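Local coordinates for methionine-binding lipoprotein metQ (Bacillus subtilis subsp. subtilis, PDB 4GOT), which probably binds methionine and passes it to the membrane-bound permease of the MetNPQ ABC transporter, and also takes part in methionine sulfoxide transport, at residues T107-N112 with K156-E161. Sequence-based numbering, arbitrary orientation.
Sequences TIILTN and KKVAPE
The Asn112 carboxamide turns one face to the backbone of 158-159: Val158 O stands almost straight above its CG at 3.9 Å, with Ala159 CA beside it over the same face. From that side Pro160 CD reaches Asn112 OD1 at 3.2 Å, the two side chains crossing at about a right angle. With chi1 at 69°, CG sits between the backbone N and the carbonyl carbon, folding the amide over 158-160. Asn112 N also donates to Val158 O at 3.0 Å, approaching 49° out of the carbonyl plane. The preceding backbone bonds, Lys156 N to Ile108 O, Leu110 N to Lys156 O and Val158 N to Leu110 O, define a parallel ladder. Strand 154-158 is the outermost strand of a five-stranded sheet, with 107-111 between it and 174-177, in one lobe of a fold of the periplasmic binding protein clan. Past the ladder, Pro160 packs against Thr111, its side chain about 7 Å from the bound selenomethionine. On one face Ile109 splits its branches: CG2 presses on Val158 CG2 at 3.4 Å, tighter than usual, while CD1 meets Lys156 CB at 3.7 Å. Were Ile109 replaced by an alanine, lacking CG2 and CD1, a gap would probably open beside Val158 CG2 and Lys156 CB would probably lose apolar cover. On the other face, Lys157 CG rests near Leu110 CB, whose side chain also touches Met120 of helix 117-126.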
loop_
_atom_site.group_PDB
_atom_site.type_symbol
_atom_site.label_atom_id
_atom_site.label_comp_id
_atom_site.label_asym_id
_atom_site.label_seq_id
_atom_site.Cartn_x
_atom_site.Cartn_y
_atom_site.Cartn_z
ATOM N N THR A 107 18.198 -13.650 -7.555
ATOM C CA THR A 107 17.845 -13.011 -6.257
ATOM C C THR A 107 16.666 -12.048 -6.424
ATOM O O THR A 107 16.717 -11.088 -7.247
ATOM C CB THR A 107 18.969 -12.138 -5.674
ATOM O OG1 THR A 107 20.102 -12.937 -5.349
ATOM C CG2 THR A 107 18.479 -11.409 -4.392
ATOM N N ILE A 108 15.633 -12.299 -5.613
ATOM C CA ILE A 108 14.395 -11.517 -5.579
ATOM C C ILE A 108 14.432 -10.708 -4.286
ATOM O O ILE A 108 14.588 -11.280 -3.211
ATOM C CB ILE A 108 13.127 -12.402 -5.641
ATOM C CG1 ILE A 108 13.125 -13.313 -6.887
ATOM C CG2 ILE A 108 11.866 -11.558 -5.666
ATOM C CD1 ILE A 108 13.169 -12.590 -8.212
ATOM N N ILE A 109 14.349 -9.378 -4.412
ATOM C CA ILE A 109 14.274 -8.485 -3.248
ATOM C C ILE A 109 12.790 -8.221 -2.922
ATOM O O ILE A 109 12.100 -7.396 -3.555
ATOM C CB ILE A 109 15.000 -7.122 -3.444
ATOM C CG1 ILE A 109 16.398 -7.312 -4.070
ATOM C CG2 ILE A 109 15.051 -6.315 -2.135
ATOM C CD1 ILE A 109 17.415 -7.975 -3.166
ATOM N N LEU A 110 12.340 -8.953 -1.919
ATOM C CA LEU A 110 11.064 -8.765 -1.249
ATOM C C LEU A 110 11.155 -7.571 -0.309
ATOM O O LEU A 110 12.251 -7.193 0.112
ATOM C CB LEU A 110 10.775 -9.995 -0.379
ATOM C CG LEU A 110 10.689 -11.368 -1.065
ATOM C CD1 LEU A 110 10.444 -12.437 -0.001
ATOM C CD2 LEU A 110 9.568 -11.361 -2.113
ATOM N N THR A 111 10.006 -6.985 0.027
ATOM C CA THR A 111 9.982 -6.054 1.159
ATOM C C THR A 111 9.832 -6.933 2.406
ATOM O O THR A 111 9.440 -8.118 2.311
ATOM C CB THR A 111 8.894 -4.944 1.022
ATOM O OG1 THR A 111 7.651 -5.382 1.559
ATOM C CG2 THR A 111 8.703 -4.474 -0.447
ATOM N N ASN A 112 10.139 -6.344 3.553
ATOM C CA ASN A 112 10.024 -7.009 4.848
ATOM C C ASN A 112 8.626 -6.804 5.505
ATOM O O ASN A 112 8.436 -7.154 6.655
ATOM C CB ASN A 112 11.192 -6.587 5.776
ATOM C CG ASN A 112 11.112 -5.138 6.227
ATOM O OD1 ASN A 112 10.118 -4.454 5.999
ATOM N ND2 ASN A 112 12.167 -4.668 6.886
ATOM N N LYS A 156 15.740 -12.012 -0.595
ATOM C CA LYS A 156 16.278 -11.092 0.409
ATOM C C LYS A 156 15.118 -10.166 0.830
ATOM O O LYS A 156 14.128 -10.056 0.124
ATOM C CB LYS A 156 17.416 -10.243 -0.186
ATOM C CG LYS A 156 18.608 -10.991 -0.781
ATOM C CD LYS A 156 19.618 -11.360 0.291
ATOM C CE LYS A 156 20.968 -11.797 -0.289
ATOM N NZ LYS A 156 21.875 -10.632 -0.565
ATOM N N LYS A 157 15.230 -9.494 1.975
ATOM C CA LYS A 157 14.174 -8.590 2.404
ATOM C C LYS A 157 14.747 -7.239 2.717
ATOM O O LYS A 157 15.755 -7.164 3.407
ATOM C CB LYS A 157 13.432 -9.130 3.637
ATOM C CG LYS A 157 12.574 -10.328 3.343
ATOM C CD LYS A 157 12.381 -11.184 4.580
ATOM C CE LYS A 157 11.789 -12.548 4.233
ATOM N NZ LYS A 157 10.324 -12.432 4.377
ATOM N N VAL A 158 14.105 -6.203 2.170
ATOM C CA VAL A 158 14.493 -4.805 2.399
ATOM C C VAL A 158 13.265 -4.029 2.900
ATOM O O VAL A 158 12.141 -4.316 2.509
ATOM C CB VAL A 158 15.045 -4.180 1.090
ATOM C CG1 VAL A 158 15.313 -2.683 1.240
ATOM C CG2 VAL A 158 16.339 -4.912 0.664
ATOM N N ALA A 159 13.486 -3.006 3.712
ATOM C CA ALA A 159 12.387 -2.158 4.140
ATOM C C ALA A 159 11.685 -1.581 2.895
ATOM O O ALA A 159 12.352 -1.298 1.896
ATOM C CB ALA A 159 12.895 -1.057 5.074
ATOM N N PRO A 160 10.330 -1.463 2.930
ATOM C CA PRO A 160 9.564 -0.947 1.766
ATOM C C PRO A 160 9.983 0.488 1.431
ATOM O O PRO A 160 9.921 0.912 0.290
ATOM C CB PRO A 160 8.091 -1.038 2.214
ATOM C CG PRO A 160 8.132 -1.546 3.616
ATOM C CD PRO A 160 9.462 -2.069 3.955
ATOM N N GLU A 161 10.498 1.201 2.438
ATOM C CA GLU A 161 10.998 2.550 2.247
ATOM C C GLU A 161 12.314 2.626 1.442
ATOM O O GLU A 161 12.773 3.732 1.062
ATOM C CB GLU A 161 11.208 3.208 3.649
ATOM C CG GLU A 161 9.928 3.535 4.431
ATOM C CD GLU A 161 9.169 2.316 5.015
ATOM O OE1 GLU A 161 9.843 1.293 5.359
ATOM O OE2 GLU A 161 7.906 2.428 5.204
#